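ComZ (Thermus thermophilus, PDB 6QVI) is a competence-associated, pilin-like protein with a beta-solenoid domain that probably serves as a DNA receptor at the pilus tip. Local coordinates at residues A[181-186]-A[227-232]; A[232-237]-A[260-265]. All blocks are in the same frame, centred on the assembly; numbering follows the deposited sequence.

Interaction 1: A[181-186]-A[227-232]; sequences ALYNRY and IGEPNN
Leu182 and Ile227 pair as parallel strand residues with their CA atoms 4.8 Å apart, and the backbone N of Gly228 donates to the carbonyl O of Leu182 at 2.7 Å with an N-H...O angle of 160°. Both side chains of the pair are buried on the same face of the sheet. Gly228 follows with a positive phi, at which a CB would press on the carbonyl O of Ile227, a conformation that by itself calls for glycine. Strand 180-187 runs parallel to both 153-157 and 226-227, the stacking of successive coils expected in the beta-solenoid domain. Beyond Gly228, side chains join the two segments. Glu229 reaches back so that its CD sits over one face of the Tyr183 ring, its CG 4.3 Å from Tyr183 CE1; the phenol OH bonds to Gln226. Asn232 CG, anti to the backbone N (chi1 -173°), carries the amide across to Asn184. The two side chains cross at about a right angle, their amide planes 75° apart, and Asn184 ND2 makes a weak hydrogen bond of 3.4 Å to Asn232 OD1. The stronger anchors of the Asn184 amide are Ala210, which donates to OD1, and Asp207, which accepts from ND2. The other branch of Asn232, ND2, lies 3.3 Å from Arg185 CG, on the aliphatic part of a chain whose guanidinium plane is nearly perpendicular to the amide.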
loop_
_atom_site.group_PDB
_atom_site.type_symbol
_atom_site.label_atom_id
_atom_site.label_comp_id
_atom_site.label_asym_id
_atom_site.label_seq_id
_atom_site.Cartn_x
_atom_site.Cartn_y
_atom_site.Cartn_z
ATOM N N ALA A 181 19.305 3.092 8.000
ATOM C CA ALA A 181 18.701 2.220 8.990
ATOM C C ALA A 181 17.259 2.029 8.587
ATOM O O ALA A 181 16.563 3.005 8.266
ATOM C CB ALA A 181 18.777 2.798 10.416
ATOM N N LEU A 182 16.799 0.781 8.693
ATOM C CA LEU A 182 15.456 0.391 8.285
ATOM C C LEU A 182 14.889 -0.430 9.426
ATOM O O LEU A 182 15.407 -1.503 9.746
ATOM C CB LEU A 182 15.498 -0.398 6.976
ATOM C CG LEU A 182 14.242 -0.655 6.133
ATOM C CD1 LEU A 182 14.653 -1.306 4.833
ATOM C CD2 LEU A 182 13.289 -1.583 6.874
ATOM N N TYR A 183 13.844 0.090 10.055
ATOM C CA TYR A 183 13.269 -0.527 11.236
ATOM C C TYR A 183 11.843 -0.980 10.973
ATOM O O TYR A 183 11.172 -0.509 10.045
ATOM C CB TYR A 183 13.318 0.455 12.410
ATOM C CG TYR A 183 14.719 0.924 12.753
ATOM C CD1 TYR A 183 15.826 0.145 12.423
ATOM C CD2 TYR A 183 14.941 2.161 13.381
ATOM C CE1 TYR A 183 17.111 0.552 12.739
ATOM C CE2 TYR A 183 16.236 2.589 13.690
ATOM C CZ TYR A 183 17.310 1.780 13.361
ATOM O OH TYR A 183 18.597 2.155 13.652
ATOM N N ASN A 184 11.359 -1.856 11.856
ATOM C CA ASN A 184 10.023 -2.420 11.711
ATOM C C ASN A 184 9.139 -2.062 12.890
ATOM O O ASN A 184 8.176 -2.769 13.208
ATOM C CB ASN A 184 10.046 -3.922 11.459
ATOM C CG ASN A 184 8.670 -4.444 11.157
ATOM O OD1 ASN A 184 8.178 -4.308 10.035
ATOM N ND2 ASN A 184 8.031 -5.047 12.160
ATOM N N ARG A 185 9.467 -0.968 13.555
ATOM C CA ARG A 185 8.543 -0.385 14.507
ATOM C C ARG A 185 8.860 1.094 14.645
ATOM O O ARG A 185 9.905 1.576 14.197
ATOM C CB ARG A 185 8.631 -1.132 15.838
ATOM C CG ARG A 185 10.065 -1.374 16.271
ATOM C CD ARG A 185 10.270 -1.218 17.752
ATOM N NE ARG A 185 10.510 0.185 18.074
ATOM C CZ ARG A 185 10.084 0.769 19.185
ATOM N NH1 ARG A 185 9.394 0.061 20.077
ATOM N NH2 ARG A 185 10.342 2.053 19.400
ATOM N N TYR A 186 7.922 1.808 15.260
ATOM C CA TYR A 186 8.045 3.231 15.526
ATOM C C TYR A 186 7.235 3.495 16.785
ATOM O O TYR A 186 6.361 2.712 17.154
ATOM C CB TYR A 186 7.583 4.124 14.353
ATOM C CG TYR A 186 6.089 4.115 14.090
ATOM C CD1 TYR A 186 5.567 3.536 12.948
ATOM C CD2 TYR A 186 5.195 4.695 14.988
ATOM C CE1 TYR A 186 4.193 3.520 12.713
ATOM C CE2 TYR A 186 3.838 4.668 14.772
ATOM C CZ TYR A 186 3.335 4.091 13.634
ATOM O OH TYR A 186 1.970 4.095 13.436
ATOM N N ILE A 227 19.356 -3.180 8.758
ATOM C CA ILE A 227 18.114 -3.626 8.147
ATOM C C ILE A 227 17.480 -4.490 9.227
ATOM O O ILE A 227 17.830 -5.651 9.406
ATOM C CB ILE A 227 18.350 -4.370 6.838
ATOM C CG1 ILE A 227 18.908 -3.398 5.791
ATOM C CG2 ILE A 227 17.064 -4.965 6.349
ATOM C CD1 ILE A 227 19.522 -4.071 4.581
ATOM N N GLY A 228 16.597 -3.887 10.007
ATOM C CA GLY A 228 15.987 -4.568 11.120
ATOM C C GLY A 228 16.909 -4.529 12.320
ATOM O O GLY A 228 18.097 -4.203 12.235
ATOM N N GLU A 229 16.350 -4.900 13.464
ATOM C CA GLU A 229 17.068 -4.978 14.716
ATOM C C GLU A 229 17.042 -6.413 15.218
ATOM O O GLU A 229 16.103 -7.152 14.910
ATOM C CB GLU A 229 16.455 -4.053 15.774
ATOM C CG GLU A 229 16.821 -2.591 15.605
ATOM C CD GLU A 229 15.996 -1.674 16.485
ATOM O OE1 GLU A 229 14.759 -1.853 16.529
ATOM O OE2 GLU A 229 16.590 -0.798 17.159
ATOM N N PRO A 230 18.058 -6.839 15.987
ATOM C CA PRO A 230 18.032 -8.200 16.539
ATOM C C PRO A 230 16.704 -8.542 17.190
ATOM O O PRO A 230 16.171 -9.640 16.962
ATOM C CB PRO A 230 19.176 -8.156 17.557
ATOM C CG PRO A 230 20.141 -7.175 16.979
ATOM C CD PRO A 230 19.303 -6.133 16.350
ATOM N N ASN A 231 16.139 -7.601 17.953
ATOM C CA ASN A 231 14.852 -7.751 18.626
ATOM C C ASN A 231 13.710 -7.804 17.613
ATOM O O ASN A 231 13.128 -8.863 17.366
ATOM C CB ASN A 231 14.680 -6.591 19.629
ATOM C CG ASN A 231 13.316 -6.572 20.333
ATOM O OD1 ASN A 231 12.275 -6.883 19.747
ATOM N ND2 ASN A 231 13.326 -6.167 21.606
ATOM N N ASN A 232 13.371 -6.668 17.033
ATOM C CA ASN A 232 12.282 -6.579 16.066
ATOM C C ASN A 232 12.885 -6.366 14.682
ATOM O O ASN A 232 13.376 -5.272 14.380
ATOM C CB ASN A 232 11.334 -5.450 16.463
ATOM C CG ASN A 232 10.104 -5.410 15.611
ATOM O OD1 ASN A 232 9.956 -6.206 14.681
ATOM N ND2 ASN A 232 9.167 -4.538 15.970
#

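Interaction 2: A[232-237]-A[260-265]; sequences NKVKGV and VCTEAM
Val237 N donates to Ala264 O at 2.8 Å, tilted from the carbonyl plane, and Val237 pairs in parallel with Met265, their CA atoms 4.7 Å apart. Thr262 OG1 approaches the same oxygen from the opposite face of that plane, though doubtfully close for this resolution. Two weak backbone bonds also cross between the segments: Val234 N to Cys261 O at 3.3 Å, and Glu263 N to Val234 O at 3.4 Å. CA-H...O contacts add to the seam, Gly236 CA to Ala264 O and Met265 CA to Val237 O. Among side chains, Val237 CG2 packs against Thr262 CB and OG1, the two crossing at about a right angle. Lys233 lays its methylene chain across the backbone of Cys261 and Thr262, CE 3.3 Å from Thr262 O; with CG set between N and C (chi1 80°), the chain starts out over Cys261, which is tied to Cys254 by a disulfide. Lys235, centre of an inverse gamma turn, runs alongside Glu263, its CG 3.8 Å from Glu263 OE2, yet neither ammonium touches the carboxylate, Lys233 NZ standing 4.9 Å from Glu263 OE1. Cut back to an alanine, Lys233 is likely to leave the Cys261-Thr262 peptide without its methylene cover and Glu263 with one lysine charge fewer nearby. Strands 212-214, 237-239 and 265-266 pair in parallel in turn, the coil-on-coil stacking of a beta-solenoid.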
loop_
_atom_site.group_PDB
_atom_site.type_symbol
_atom_site.label_atom_id
_atom_site.label_comp_id
_atom_site.label_asym_id
_atom_site.label_seq_id
_atom_site.Cartn_x
_atom_site.Cartn_y
_atom_site.Cartn_z
ATOM N N ASN A 232 13.371 -6.668 17.033
ATOM C CA ASN A 232 12.282 -6.579 16.066
ATOM C C ASN A 232 12.885 -6.366 14.682
ATOM O O ASN A 232 13.376 -5.272 14.380
ATOM C CB ASN A 232 11.334 -5.450 16.463
ATOM C CG ASN A 232 10.104 -5.410 15.611
ATOM O OD1 ASN A 232 9.956 -6.206 14.681
ATOM N ND2 ASN A 232 9.167 -4.538 15.970
ATOM N N LYS A 233 12.848 -7.393 13.836
ATOM C CA LYS A 233 13.559 -7.281 12.574
ATOM C C LYS A 233 12.668 -7.586 11.376
ATOM O O LYS A 233 11.586 -8.171 11.473
ATOM C CB LYS A 233 14.778 -8.188 12.517
ATOM C CG LYS A 233 14.494 -9.642 12.206
ATOM C CD LYS A 233 15.741 -10.452 12.574
ATOM C CE LYS A 233 15.654 -11.936 12.289
ATOM N NZ LYS A 233 14.499 -12.641 12.910
ATOM N N VAL A 234 13.217 -7.247 10.215
ATOM C CA VAL A 234 12.436 -7.124 9.015
ATOM C C VAL A 234 11.969 -8.488 8.551
ATOM O O VAL A 234 12.637 -9.518 8.752
ATOM C CB VAL A 234 13.260 -6.369 7.961
ATOM C CG1 VAL A 234 14.336 -7.269 7.322
ATOM C CG2 VAL A 234 12.382 -5.761 6.955
ATOM N N LYS A 235 10.796 -8.488 7.949
ATOM C CA LYS A 235 10.136 -9.729 7.535
ATOM C C LYS A 235 10.541 -10.114 6.118
ATOM O O LYS A 235 9.710 -10.347 5.254
ATOM C CB LYS A 235 8.614 -9.558 7.626
ATOM C CG LYS A 235 8.029 -9.613 9.015
ATOM C CD LYS A 235 6.527 -9.891 8.981
ATOM C CE LYS A 235 6.145 -10.312 7.596
ATOM N NZ LYS A 235 4.779 -10.913 7.716
ATOM N N GLY A 236 11.844 -10.249 5.887
ATOM C CA GLY A 236 12.291 -10.662 4.568
ATOM C C GLY A 236 13.104 -9.631 3.793
ATOM O O GLY A 236 12.890 -8.423 3.885
ATOM N N VAL A 237 14.058 -10.137 3.020
ATOM C CA VAL A 237 14.923 -9.332 2.168
ATOM C C VAL A 237 14.957 -10.066 0.830
ATOM O O VAL A 237 15.667 -11.061 0.670
ATOM C CB VAL A 237 16.328 -9.150 2.748
ATOM C CG1 VAL A 237 17.208 -8.389 1.769
ATOM C CG2 VAL A 237 16.269 -8.481 4.116
ATOM N N VAL A 260 22.245 -7.335 8.638
ATOM C CA VAL A 260 20.888 -7.550 8.173
ATOM C C VAL A 260 20.236 -8.564 9.116
ATOM O O VAL A 260 20.698 -9.703 9.265
ATOM C CB VAL A 260 20.834 -7.937 6.680
ATOM C CG1 VAL A 260 21.481 -6.856 5.847
ATOM C CG2 VAL A 260 21.523 -9.245 6.363
ATOM N N CYS A 261 19.228 -8.100 9.856
ATOM C CA CYS A 261 18.393 -8.925 10.717
ATOM C C CYS A 261 17.142 -9.289 9.926
ATOM O O CYS A 261 16.218 -8.482 9.782
ATOM C CB CYS A 261 18.066 -8.167 11.992
ATOM S SG CYS A 261 19.483 -7.966 13.026
ATOM N N THR A 262 17.111 -10.509 9.405
ATOM C CA THR A 262 16.008 -10.856 8.539
ATOM C C THR A 262 15.547 -12.260 8.874
ATOM O O THR A 262 16.322 -13.110 9.310
ATOM C CB THR A 262 16.362 -10.723 7.035
ATOM O OG1 THR A 262 15.187 -10.960 6.237
ATOM C CG2 THR A 262 17.485 -11.692 6.606
ATOM N N GLU A 263 14.256 -12.468 8.662
ATOM C CA GLU A 263 13.650 -13.781 8.742
ATOM C C GLU A 263 13.923 -14.569 7.475
ATOM O O GLU A 263 14.384 -15.712 7.527
ATOM C CB GLU A 263 12.148 -13.616 8.930
ATOM C CG GLU A 263 11.748 -12.948 10.231
ATOM C CD GLU A 263 10.236 -12.873 10.396
ATOM O OE1 GLU A 263 9.772 -12.572 11.518
ATOM O OE2 GLU A 263 9.514 -13.122 9.401
ATOM N N ALA A 264 13.639 -13.976 6.326
ATOM C CA ALA A 264 13.847 -14.623 5.048
ATOM C C ALA A 264 14.779 -13.780 4.190
ATOM O O ALA A 264 14.793 -12.549 4.282
ATOM C CB ALA A 264 12.514 -14.836 4.323
ATOM N N MET A 265 15.514 -14.452 3.313
ATOM C CA MET A 265 16.487 -13.767 2.473
ATOM C C MET A 265 16.667 -14.557 1.181
ATOM O O MET A 265 17.342 -15.589 1.179
ATOM C CB MET A 265 17.807 -13.619 3.203
ATOM C CG MET A 265 18.883 -13.132 2.292
ATOM S SD MET A 265 20.276 -12.313 3.070
ATOM C CE MET A 265 21.590 -13.305 2.317
#

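Both contacts draw on the chain between strands 226-227 and 237-239: interaction 1 takes the end of strand 226-227 and the start of the loop, interaction 2 the remainder and the start of strand 237-239, and Asn232 belongs to both. Their centres lie 9 Å apart, and a probable hydrogen bond from Cys261 N to Ile227 O ties segment 260-265 to segment 227-232. Each is partly buried, but interaction 2 reaches further to the surface, through the exposed Glu263 beside its lysines, while no touching residue of interaction 1 is exposed. Side-chain amides and an aromatic ring finish interaction 1, whereas interaction 2 rests more on backbone bonds, a lysine chain over a peptide and a disulfide-anchored cysteine.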